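Local coordinates for D-alanyl-D-alanine carboxypeptidase (Vibrio cholerae, PDB 5TR7), which probably removes the terminal D-alanine from peptidoglycan precursor peptides as a serine-type D-Ala-D-Ala carboxypeptidase of the peptidase S11 family, at residues 108-113 / 118-123; 102-107 / 112-117; 21-26 / 244-249; 210-215 / 238-243. All coordinates share one frame; numbering follows the deposited sequence.

Contact 1 (108-113 / 118-123)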
loop_
_atom_site.group_PDB
_atom_site.type_symbol
_atom_site.label_atom_id
_atom_site.label_comp_id
_atom_site.label_asym_id
_atom_site.label_seq_id
_atom_site.Cartn_x
_atom_site.Cartn_y
_atom_site.Cartn_z
ATOM N N GLU A 108 -14.064 -4.752 9.246
ATOM C CA GLU A 108 -15.293 -5.015 9.962
ATOM C C GLU A 108 -16.021 -3.742 10.352
ATOM O O GLU A 108 -17.242 -3.684 10.252
ATOM C CB GLU A 108 -15.055 -5.898 11.189
ATOM C CG GLU A 108 -14.602 -7.306 10.871
ATOM C CD GLU A 108 -14.393 -8.176 12.114
ATOM O OE1 GLU A 108 -14.287 -7.667 13.282
ATOM O OE2 GLU A 108 -14.395 -9.412 11.927
ATOM N N HIS A 109 -15.287 -2.720 10.767
ATOM C CA HIS A 109 -15.944 -1.459 11.172
ATOM C C HIS A 109 -16.628 -0.810 9.958
ATOM O O HIS A 109 -17.650 -0.160 10.073
ATOM C CB HIS A 109 -14.864 -0.504 11.726
ATOM C CG HIS A 109 -15.382 0.814 12.184
ATOM N ND1 HIS A 109 -16.138 0.941 13.321
ATOM C CD2 HIS A 109 -15.227 2.066 11.696
ATOM C CE1 HIS A 109 -16.426 2.204 13.527
ATOM N NE2 HIS A 109 -15.909 2.911 12.541
ATOM N N VAL A 110 -15.997 -0.940 8.792
ATOM C CA VAL A 110 -16.542 -0.349 7.574
ATOM C C VAL A 110 -17.711 -1.117 6.969
ATOM O O VAL A 110 -18.707 -0.526 6.671
ATOM C CB VAL A 110 -15.460 -0.150 6.498
ATOM C CG1 VAL A 110 -16.044 0.161 5.146
ATOM C CG2 VAL A 110 -14.502 0.959 6.888
ATOM N N ALA A 111 -17.594 -2.423 6.812
ATOM C CA ALA A 111 -18.624 -3.219 6.146
ATOM C C ALA A 111 -19.191 -4.417 6.917
ATOM O O ALA A 111 -19.778 -5.287 6.299
ATOM C CB ALA A 111 -18.047 -3.678 4.803
ATOM N N GLY A 112 -19.015 -4.463 8.248
ATOM C CA GLY A 112 -19.544 -5.530 9.081
ATOM C C GLY A 112 -18.695 -6.779 9.106
ATOM O O GLY A 112 -18.384 -7.306 10.178
ATOM N N THR A 113 -18.328 -7.284 7.931
ATOM C CA THR A 113 -17.546 -8.506 7.849
ATOM C C THR A 113 -16.423 -8.307 6.861
ATOM O O THR A 113 -16.542 -7.486 5.932
ATOM C CB THR A 113 -18.382 -9.640 7.267
ATOM O OG1 THR A 113 -18.741 -9.275 5.938
ATOM C CG2 THR A 113 -19.642 -9.902 8.101
ATOM N N VAL A 118 -14.272 -6.840 1.347
ATOM C CA VAL A 118 -13.631 -7.324 0.108
ATOM C C VAL A 118 -14.517 -6.988 -1.124
ATOM O O VAL A 118 -14.016 -6.625 -2.180
ATOM C CB VAL A 118 -13.251 -8.804 0.192
ATOM C CG1 VAL A 118 -12.685 -9.254 -1.113
ATOM C CG2 VAL A 118 -12.204 -9.050 1.260
ATOM N N ASP A 119 -15.824 -7.097 -0.985
ATOM C CA ASP A 119 -16.728 -6.675 -2.094
ATOM C C ASP A 119 -16.450 -5.208 -2.423
ATOM O O ASP A 119 -16.253 -4.846 -3.573
ATOM C CB ASP A 119 -18.231 -6.846 -1.719
ATOM C CG ASP A 119 -18.650 -8.302 -1.556
ATOM O OD1 ASP A 119 -17.877 -9.174 -1.994
ATOM O OD2 ASP A 119 -19.787 -8.600 -1.074
ATOM N N LEU A 120 -16.413 -4.332 -1.428
ATOM C CA LEU A 120 -16.094 -2.927 -1.741
ATOM C C LEU A 120 -14.685 -2.802 -2.381
ATOM O O LEU A 120 -14.511 -2.016 -3.329
ATOM C CB LEU A 120 -16.062 -2.042 -0.516
ATOM C CG LEU A 120 -17.352 -1.996 0.293
ATOM C CD1 LEU A 120 -17.004 -1.185 1.535
ATOM C CD2 LEU A 120 -18.530 -1.417 -0.491
ATOM N N MET A 121 -13.699 -3.571 -1.894
ATOM C CA MET A 121 -12.372 -3.493 -2.472
ATOM C C MET A 121 -12.395 -3.769 -3.959
ATOM O O MET A 121 -11.842 -3.004 -4.726
ATOM C CB MET A 121 -11.359 -4.454 -1.818
ATOM C CG MET A 121 -11.067 -4.249 -0.339
ATOM S SD MET A 121 -10.130 -5.602 0.436
ATOM C CE MET A 121 -8.487 -5.295 -0.166
ATOM N N ASN A 122 -13.019 -4.850 -4.386
ATOM C CA ASN A 122 -13.089 -5.186 -5.821
ATOM C C ASN A 122 -13.954 -4.244 -6.602
ATOM O O ASN A 122 -13.718 -4.053 -7.800
ATOM C CB ASN A 122 -13.568 -6.642 -6.035
ATOM C CG ASN A 122 -12.552 -7.665 -5.497
ATOM O OD1 ASN A 122 -11.338 -7.595 -5.801
ATOM N ND2 ASN A 122 -13.024 -8.588 -4.645
ATOM N N ALA A 123 -14.998 -3.697 -6.006
ATOM C CA ALA A 123 -15.822 -2.733 -6.765
ATOM C C ALA A 123 -14.955 -1.485 -7.003
ATOM O O ALA A 123 -14.909 -0.941 -8.106
ATOM C CB ALA A 123 -17.092 -2.361 -6.023
#
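L120 meets V110 and A111 where two consecutive helices of the penicillin-binding domain face each other. These are helix 100-111 and helix 114-127, joined by a short turn through G112 and T113. G112 has left the helical conformation with a positive phi of 82°, and its N still bonds back to E108 O at 2.8 Å.

The second helix is followed from V118. V118 lies buried beside the contact, and its backbone O accepts N122 N at 3.0 Å. D119 continues the helical pattern, with its O taking A123 N. L120 then makes both contacts to the first helix. Its CG lies anti to the carbonyl carbon (chi1 -58°) and chi2 is extended, which carries CD1 out to the neighbouring helix. There the two chains of V110 and L120 cross obliquely. M121, the next residue, turns elsewhere and packs on T37, M40 and T41 of helix 37-50. N122 OD1 is bonded to the backbone N of F135, which ties this helix to a following loop.

The patch is small and near the surface, away from the annotated sites. Its apolar lining is widened by F117, which touches both V110 and A111, and by I54, which touches V110. The side chain of E48 on helix 37-50 also touches V110. Only one methyl of L120 makes the link: CD1 lies 4.0 Å from V110 CG1 and 4.2 Å from A111 CB.

Contact 2 (102-107 / 112-117)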
loop_
_atom_site.group_PDB
_atom_site.type_symbol
_atom_site.label_atom_id
_atom_site.label_comp_id
_atom_site.label_asym_id
_atom_site.label_seq_id
_atom_site.Cartn_x
_atom_site.Cartn_y
_atom_site.Cartn_z
ATOM N N ALA A 102 -5.027 -4.835 12.332
ATOM C CA ALA A 102 -5.726 -3.565 12.135
ATOM C C ALA A 102 -6.540 -3.562 10.826
ATOM O O ALA A 102 -7.556 -2.879 10.744
ATOM C CB ALA A 102 -4.750 -2.409 12.113
ATOM N N CYS A 103 -6.054 -4.293 9.816
ATOM C CA CYS A 103 -6.777 -4.392 8.532
ATOM C C CYS A 103 -8.119 -5.030 8.730
ATOM O O CYS A 103 -9.149 -4.492 8.299
ATOM C CB CYS A 103 -6.022 -5.197 7.482
ATOM S SG CYS A 103 -4.585 -4.369 6.807
ATOM N N VAL A 104 -8.119 -6.135 9.446
ATOM C CA VAL A 104 -9.377 -6.836 9.684
ATOM C C VAL A 104 -10.328 -6.030 10.543
ATOM O O VAL A 104 -11.532 -6.047 10.277
ATOM C CB VAL A 104 -9.157 -8.210 10.292
ATOM C CG1 VAL A 104 -10.505 -8.878 10.579
ATOM C CG2 VAL A 104 -8.342 -9.059 9.344
ATOM N N ALA A 105 -9.801 -5.312 11.541
ATOM C CA ALA A 105 -10.673 -4.502 12.389
ATOM C C ALA A 105 -11.342 -3.387 11.620
ATOM O O ALA A 105 -12.550 -3.123 11.829
ATOM C CB ALA A 105 -9.937 -3.941 13.577
ATOM N N MET A 106 -10.591 -2.719 10.748
ATOM C CA MET A 106 -11.215 -1.640 9.917
ATOM C C MET A 106 -12.195 -2.217 8.906
ATOM O O MET A 106 -13.260 -1.662 8.663
ATOM C CB MET A 106 -10.182 -0.758 9.210
ATOM C CG MET A 106 -9.457 0.200 10.167
ATOM S SD MET A 106 -10.607 1.330 11.011
ATOM C CE MET A 106 -11.337 2.225 9.625
ATOM N N ALA A 107 -11.845 -3.364 8.354
ATOM C CA ALA A 107 -12.705 -4.025 7.392
ATOM C C ALA A 107 -14.083 -4.246 8.010
ATOM O O ALA A 107 -15.136 -3.893 7.429
ATOM C CB ALA A 107 -12.067 -5.335 6.963
ATOM N N GLY A 112 -19.015 -4.463 8.248
ATOM C CA GLY A 112 -19.544 -5.530 9.081
ATOM C C GLY A 112 -18.695 -6.779 9.106
ATOM O O GLY A 112 -18.384 -7.306 10.178
ATOM N N THR A 113 -18.328 -7.284 7.931
ATOM C CA THR A 113 -17.546 -8.506 7.849
ATOM C C THR A 113 -16.423 -8.307 6.861
ATOM O O THR A 113 -16.542 -7.486 5.932
ATOM C CB THR A 113 -18.382 -9.640 7.267
ATOM O OG1 THR A 113 -18.741 -9.275 5.938
ATOM C CG2 THR A 113 -19.642 -9.902 8.101
ATOM N N GLU A 114 -15.357 -9.097 7.000
ATOM C CA GLU A 114 -14.267 -8.980 6.079
ATOM C C GLU A 114 -14.717 -9.211 4.651
ATOM O O GLU A 114 -14.265 -8.480 3.750
ATOM C CB GLU A 114 -13.030 -9.841 6.419
ATOM C CG GLU A 114 -11.764 -9.382 5.618
ATOM C CD GLU A 114 -10.497 -10.136 6.011
ATOM O OE1 GLU A 114 -9.369 -9.779 5.573
ATOM O OE2 GLU A 114 -10.612 -11.099 6.782
ATOM N N ASP A 115 -15.617 -10.164 4.427
ATOM C CA ASP A 115 -16.078 -10.497 3.086
ATOM C C ASP A 115 -16.738 -9.328 2.389
ATOM O O ASP A 115 -16.463 -9.064 1.221
ATOM C CB ASP A 115 -17.034 -11.702 3.094
ATOM C CG ASP A 115 -16.351 -13.010 3.445
ATOM O OD1 ASP A 115 -15.104 -13.132 3.338
ATOM O OD2 ASP A 115 -17.091 -13.943 3.799
ATOM N N ALA A 116 -17.641 -8.644 3.071
ATOM C CA ALA A 116 -18.302 -7.500 2.453
ATOM C C ALA A 116 -17.282 -6.432 2.193
ATOM O O ALA A 116 -17.320 -5.769 1.175
ATOM C CB ALA A 116 -19.421 -6.992 3.341
ATOM N N PHE A 117 -16.301 -6.273 3.073
ATOM C CA PHE A 117 -15.245 -5.229 2.841
ATOM C C PHE A 117 -14.521 -5.558 1.557
ATOM O O PHE A 117 -14.282 -4.678 0.733
ATOM C CB PHE A 117 -14.292 -5.077 4.002
ATOM C CG PHE A 117 -13.285 -3.974 3.832
ATOM C CD1 PHE A 117 -13.610 -2.678 4.136
ATOM C CD2 PHE A 117 -12.006 -4.242 3.339
ATOM C CE1 PHE A 117 -12.657 -1.641 3.993
ATOM C CE2 PHE A 117 -11.087 -3.236 3.153
ATOM C CZ PHE A 117 -11.395 -1.931 3.530
#
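The CA of A107 sits over one face of the F117 ring, and this is the tight part of the contact. It lies 3.9 Å from the ring centroid and 25° off the normal. It is shifted toward the rim, so CG and CD1 are the ring atoms nearest to it. This is a CH-pi contact. The methyl of A107 adds to it, with CB 3.6 Å from F117 CG. The ring reaches this place because CG of F117 is anti to the backbone N (chi1 -176°). F117 also packs on T41 and V44 of helix 37-50, the helix that carries the predicted catalytic K38.

The motif is two consecutive helices joined by a tight turn, here the middle of helix 100-111 against the first turn of helix 114-127. T113 is the N-cap of the second helix. Its OG1 accepts a nearly straight bond from A116 N, 3.1 Å long with an angle of 168° at the hydrogen.

The looser side lies toward solvent. G112 and T113 are exposed there and give the other segment little more than backbone: A107 O is 4.0 Å from G112 N, with no bond between them. E114 is intermediate. Its extended chain crosses V104 at about a right angle, and CG of E114 passes 4.3 Å from A107 CB. V104 CG2 meets the carboxylate, 4.0 Å from both E114 OE1 and E114 OE2. The polar partner of that carboxylate is S138, whose OG is hydrogen-bonded to OE1.

Contact 3 (21-26 / 244-249)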
loop_
_atom_site.group_PDB
_atom_site.type_symbol
_atom_site.label_atom_id
_atom_site.label_comp_id
_atom_site.label_asym_id
_atom_site.label_seq_id
_atom_site.Cartn_x
_atom_site.Cartn_y
_atom_site.Cartn_z
ATOM N N VAL A 21 3.043 5.504 -19.049
ATOM C CA VAL A 21 4.049 4.556 -18.634
ATOM C C VAL A 21 5.355 4.958 -19.303
ATOM O O VAL A 21 5.437 4.963 -20.485
ATOM C CB VAL A 21 3.684 3.136 -19.065
ATOM C CG1 VAL A 21 4.822 2.161 -18.719
ATOM C CG2 VAL A 21 2.395 2.679 -18.373
ATOM N N LEU A 22 6.366 5.266 -18.520
ATOM C CA LEU A 22 7.659 5.695 -19.041
ATOM C C LEU A 22 8.608 4.522 -19.227
ATOM O O LEU A 22 9.499 4.598 -20.010
ATOM C CB LEU A 22 8.285 6.731 -18.102
ATOM C CG LEU A 22 7.397 7.946 -17.820
ATOM C CD1 LEU A 22 8.150 8.915 -16.942
ATOM C CD2 LEU A 22 6.992 8.651 -19.137
ATOM N N ALA A 23 8.455 3.485 -18.411
ATOM C CA ALA A 23 9.252 2.266 -18.549
ATOM C C ALA A 23 8.497 1.168 -17.833
ATOM O O ALA A 23 7.719 1.439 -16.909
ATOM C CB ALA A 23 10.632 2.458 -17.934
ATOM N N GLU A 24 8.782 -0.069 -18.196
ATOM C CA GLU A 24 8.121 -1.202 -17.571
ATOM C C GLU A 24 8.731 -2.518 -17.943
ATOM O O GLU A 24 9.378 -2.618 -18.956
ATOM C CB GLU A 24 6.631 -1.236 -17.996
ATOM C CG GLU A 24 6.335 -1.521 -19.462
ATOM C CD GLU A 24 6.423 -3.011 -19.877
ATOM O OE1 GLU A 24 6.302 -3.967 -19.055
ATOM O OE2 GLU A 24 6.559 -3.236 -21.085
ATOM N N LYS A 25 8.442 -3.523 -17.129
ATOM C CA LYS A 25 8.831 -4.892 -17.364
ATOM C C LYS A 25 7.742 -5.750 -16.727
ATOM O O LYS A 25 7.329 -5.503 -15.579
ATOM C CB LYS A 25 10.149 -5.143 -16.699
ATOM C CG LYS A 25 10.735 -6.490 -16.998
ATOM C CD LYS A 25 11.821 -6.779 -15.974
ATOM C CE LYS A 25 12.299 -8.208 -16.147
ATOM N NZ LYS A 25 13.281 -8.503 -15.088
ATOM N N GLU A 26 7.183 -6.683 -17.492
ATOM C CA GLU A 26 6.140 -7.565 -16.962
ATOM C C GLU A 26 5.006 -6.785 -16.294
ATOM O O GLU A 26 4.401 -7.221 -15.323
ATOM C CB GLU A 26 6.771 -8.558 -15.949
ATOM C CG GLU A 26 7.842 -9.428 -16.562
ATOM C CD GLU A 26 7.284 -10.410 -17.564
ATOM O OE1 GLU A 26 6.384 -11.181 -17.243
ATOM O OE2 GLU A 26 7.770 -10.431 -18.683
ATOM N N LEU A 244 13.081 6.016 -10.379
ATOM C CA LEU A 244 12.554 7.375 -10.207
ATOM C C LEU A 244 13.477 8.436 -10.812
ATOM O O LEU A 244 12.983 9.346 -11.487
ATOM C CB LEU A 244 12.281 7.694 -8.733
ATOM C CG LEU A 244 11.113 6.970 -8.083
ATOM C CD1 LEU A 244 11.210 7.045 -6.561
ATOM C CD2 LEU A 244 9.775 7.501 -8.530
ATOM N N SER A 245 14.788 8.362 -10.574
ATOM C CA SER A 245 15.717 9.355 -11.146
ATOM C C SER A 245 15.639 9.371 -12.650
ATOM O O SER A 245 15.701 10.433 -13.259
ATOM C CB SER A 245 17.169 9.087 -10.774
ATOM O OG SER A 245 17.252 9.064 -9.395
ATOM N N TYR A 246 15.537 8.195 -13.251
ATOM C CA TYR A 246 15.404 8.121 -14.685
ATOM C C TYR A 246 14.144 8.897 -15.132
ATOM O O TYR A 246 14.168 9.649 -16.063
ATOM C CB TYR A 246 15.301 6.648 -15.120
ATOM C CG TYR A 246 14.841 6.475 -16.537
ATOM C CD1 TYR A 246 15.735 6.677 -17.620
ATOM C CD2 TYR A 246 13.557 6.120 -16.810
ATOM C CE1 TYR A 246 15.325 6.545 -18.955
ATOM C CE2 TYR A 246 13.121 5.929 -18.134
ATOM C CZ TYR A 246 13.986 6.177 -19.194
ATOM O OH TYR A 246 13.488 6.004 -20.455
ATOM N N GLY A 247 13.062 8.748 -14.427
ATOM C CA GLY A 247 11.820 9.440 -14.817
ATOM C C GLY A 247 11.991 10.956 -14.729
ATOM O O GLY A 247 11.480 11.681 -15.575
ATOM N N PHE A 248 12.696 11.432 -13.698
ATOM C CA PHE A 248 12.881 12.878 -13.519
ATOM C C PHE A 248 13.743 13.427 -14.622
ATOM O O PHE A 248 13.480 14.517 -15.104
ATOM C CB PHE A 248 13.394 13.230 -12.115
ATOM C CG PHE A 248 12.362 12.961 -11.005
ATOM C CD1 PHE A 248 11.076 13.472 -11.093
ATOM C CD2 PHE A 248 12.730 12.297 -9.842
ATOM C CE1 PHE A 248 10.147 13.263 -10.079
ATOM C CE2 PHE A 248 11.813 12.072 -8.834
ATOM C CZ PHE A 248 10.520 12.573 -8.948
ATOM N N ARG A 249 14.732 12.643 -15.037
ATOM C CA ARG A 249 15.589 12.992 -16.152
ATOM C C ARG A 249 14.896 12.803 -17.529
ATOM O O ARG A 249 15.253 13.466 -18.477
ATOM C CB ARG A 249 16.880 12.167 -16.103
ATOM C CG ARG A 249 17.874 12.659 -15.065
ATOM C CD ARG A 249 19.027 11.682 -14.792
ATOM N NE ARG A 249 19.181 10.678 -15.870
ATOM C CZ ARG A 249 18.939 9.352 -15.764
ATOM N NH1 ARG A 249 18.690 8.753 -14.576
ATOM N NH2 ARG A 249 19.066 8.580 -16.853
#
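R249 N to S245 O, at 3.0 Å, is the shorter of the two backbone bonds in the helical turn that sets Y246 and G247 against L22 and A23. F248 N bonds to L244 O in the same way, at 3.1 Å. Between strand and helix the meeting is looser and made of van der Waals contacts.

The Y246 ring reaches toward the strand, with its CG anti to the backbone N (chi1 166°). Its CE2 is 4.3 Å from A23 CB, and the methyl approaches the ring obliquely. L22 O comes to the ring edge, close to the ring plane. It stays 4.3 Å from Y246 OH, too far for a hydrogen bond. On the other side of this patch L22 CD1 touches the CA of G247 at 4.3 Å, where the helix has no side chain to stand between them.

L22 and A23 both point toward the helix although they are neighbours in a strand. Both make backbone hydrogen bonds with L13 of the adjacent strand 10-15. L22 has near-helical backbone angles, and the pair forms a classic beta bulge. Strand 21-25 is an outermost strand of the five-stranded antiparallel sheet, the core of the penicillin-binding domain, and helix 233-251 lies against that sheet. The segment axes approach to 9.4 Å and run roughly antiparallel, at 150°. Y246 also packs on L13 and on P4 near the N terminus. F248 points away from strand 21-25 and packs on M221 and L223 of strand 221-230.

Contact 4 (210-215 / 238-243)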
loop_
_atom_site.group_PDB
_atom_site.type_symbol
_atom_site.label_atom_id
_atom_site.label_comp_id
_atom_site.label_asym_id
_atom_site.label_seq_id
_atom_site.Cartn_x
_atom_site.Cartn_y
_atom_site.Cartn_z
ATOM N N TYR A 210 11.092 -8.762 -2.496
ATOM C CA TYR A 210 10.648 -7.520 -1.929
ATOM C C TYR A 210 10.080 -6.575 -2.943
ATOM O O TYR A 210 10.640 -6.376 -4.033
ATOM C CB TYR A 210 11.759 -6.810 -1.172
ATOM C CG TYR A 210 12.233 -7.578 0.024
ATOM C CD1 TYR A 210 11.641 -7.380 1.268
ATOM C CD2 TYR A 210 13.300 -8.427 -0.047
ATOM C CE1 TYR A 210 12.094 -8.026 2.403
ATOM C CE2 TYR A 210 13.765 -9.085 1.083
ATOM C CZ TYR A 210 13.160 -8.878 2.294
ATOM O OH TYR A 210 13.620 -9.542 3.369
ATOM N N ASN A 211 8.986 -5.926 -2.522
ATOM C CA ASN A 211 8.300 -4.995 -3.343
ATOM C C ASN A 211 8.223 -3.593 -2.765
ATOM O O ASN A 211 8.123 -3.426 -1.574
ATOM C CB ASN A 211 6.872 -5.486 -3.434
ATOM C CG ASN A 211 6.785 -6.924 -3.858
ATOM O OD1 ASN A 211 7.561 -7.391 -4.693
ATOM N ND2 ASN A 211 5.829 -7.635 -3.274
ATOM N N LEU A 212 8.112 -2.597 -3.652
ATOM C CA LEU A 212 7.840 -1.256 -3.252
ATOM C C LEU A 212 7.002 -0.497 -4.255
ATOM O O LEU A 212 7.292 -0.517 -5.438
ATOM C CB LEU A 212 9.153 -0.488 -3.079
ATOM C CG LEU A 212 8.982 0.980 -2.639
ATOM C CD1 LEU A 212 8.174 1.154 -1.357
ATOM C CD2 LEU A 212 10.371 1.580 -2.421
ATOM N N VAL A 213 5.987 0.196 -3.773
ATOM C CA VAL A 213 5.209 1.144 -4.589
ATOM C C VAL A 213 5.669 2.490 -4.052
ATOM O O VAL A 213 5.429 2.775 -2.895
ATOM C CB VAL A 213 3.706 1.001 -4.461
ATOM C CG1 VAL A 213 2.998 2.011 -5.331
ATOM C CG2 VAL A 213 3.323 -0.328 -4.962
ATOM N N SER A 214 6.319 3.312 -4.873
ATOM C CA SER A 214 6.793 4.591 -4.405
ATOM C C SER A 214 6.249 5.744 -5.221
ATOM O O SER A 214 5.771 5.517 -6.298
ATOM C CB SER A 214 8.334 4.622 -4.455
ATOM O OG SER A 214 8.789 4.347 -5.780
ATOM N N SER A 215 6.299 6.970 -4.667
ATOM C CA SER A 215 5.953 8.149 -5.384
ATOM C C SER A 215 6.893 9.240 -4.903
ATOM O O SER A 215 7.230 9.264 -3.751
ATOM C CB SER A 215 4.476 8.567 -5.193
ATOM O OG SER A 215 4.144 9.666 -6.025
ATOM N N ALA A 238 17.369 0.949 -3.731
ATOM C CA ALA A 238 18.193 1.392 -4.852
ATOM C C ALA A 238 17.526 1.294 -6.205
ATOM O O ALA A 238 17.567 2.227 -6.963
ATOM C CB ALA A 238 19.503 0.648 -4.884
ATOM N N GLU A 239 16.815 0.215 -6.488
ATOM C CA GLU A 239 16.232 0.085 -7.789
ATOM C C GLU A 239 15.085 1.073 -7.943
ATOM O O GLU A 239 14.897 1.621 -9.023
ATOM C CB GLU A 239 15.778 -1.354 -8.035
ATOM C CG GLU A 239 16.924 -2.379 -7.933
ATOM C CD GLU A 239 18.121 -2.109 -8.847
ATOM O OE1 GLU A 239 19.214 -1.789 -8.350
ATOM O OE2 GLU A 239 17.951 -2.099 -10.054
ATOM N N SER A 240 14.354 1.343 -6.876
ATOM C CA SER A 240 13.270 2.324 -6.960
ATOM C C SER A 240 13.827 3.712 -7.177
ATOM O O SER A 240 13.280 4.478 -7.971
ATOM C CB SER A 240 12.411 2.275 -5.687
ATOM O OG SER A 240 11.752 1.029 -5.668
ATOM N N LYS A 241 14.945 4.000 -6.508
ATOM C CA LYS A 241 15.592 5.317 -6.651
ATOM C C LYS A 241 16.068 5.466 -8.097
ATOM O O LYS A 241 15.826 6.515 -8.687
ATOM C CB LYS A 241 16.734 5.558 -5.627
ATOM C CG LYS A 241 17.193 6.962 -5.561
ATOM C CD LYS A 241 18.397 7.221 -4.651
ATOM C CE LYS A 241 18.564 8.745 -4.454
ATOM N NZ LYS A 241 19.691 9.106 -3.552
ATOM N N LYS A 242 16.622 4.398 -8.707
ATOM C CA LYS A 242 17.100 4.490 -10.102
ATOM C C LYS A 242 15.917 4.730 -11.002
ATOM O O LYS A 242 15.960 5.579 -11.861
ATOM C CB LYS A 242 17.768 3.226 -10.641
ATOM C CG LYS A 242 19.113 2.903 -10.090
ATOM C CD LYS A 242 19.549 1.475 -10.454
ATOM C CE LYS A 242 20.809 1.186 -9.651
ATOM N NZ LYS A 242 21.083 -0.270 -9.520
ATOM N N LEU A 243 14.884 3.949 -10.815
ATOM C CA LEU A 243 13.722 4.072 -11.634
ATOM C C LEU A 243 13.203 5.472 -11.570
ATOM O O LEU A 243 12.940 6.054 -12.567
ATOM C CB LEU A 243 12.674 3.086 -11.184
ATOM C CG LEU A 243 11.635 2.662 -12.188
ATOM C CD1 LEU A 243 12.221 2.411 -13.552
ATOM C CD2 LEU A 243 10.904 1.450 -11.684
#
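S240 has the largest share of the buried surface, and L212 and S214 of the strand meet it. The chain of L212 runs up to the serine: its CD2 is 3.6 Å from S240 OG and 3.9 Å from S240 CB. L212 CG is anti to the backbone N (chi1 -180°), which sends the branch out to the helix. S240 OG is a polar atom at a greasy surface, and it is satisfied within its own helix by bonding to R236 O, one turn earlier. S214 OG makes a lighter touch, 4.2 Å from S240 CB.

Here helix 233-251 packs on one face of the five-stranded antiparallel sheet of the penicillin-binding domain. L212 and S214 point toward the helix, and V213 between them points the other way. The neighbouring strand 196-205 bears K201, predicted to bind substrate, and the side chains of L212 and K201 are about 6 Å apart. L212 also touches N187 and R236 of the nitrite pocket.

On another side of the helix, K242 NZ forms a salt bridge with E239 OE1 at 2.7 Å, meeting the syn side 18° out of the carboxylate plane.

Contact 3 opens first, at strand 21-25, and closes last, on helix 233-251. The other three contacts are nested inside this long loop. Contact 2 opens at 102-107 and contact 1 at 108-113, before contact 2 has closed at 112-117, so the two short loops cross. Contact 1 closes at 118-123. They share G112 and T113, and V110 of contact 1 packs on F117 of contact 2. Both join helices 100-111 and 114-127. Contact 4 follows in series, from strand 209-218 to helix 233-251. It touches contact 3 through L244 CD1 and S214 OG. Contacts 3 and 4 fix one helix to the sheet, 29 to 35 Å, centre to centre, from the helical pair of contacts 1 and 2.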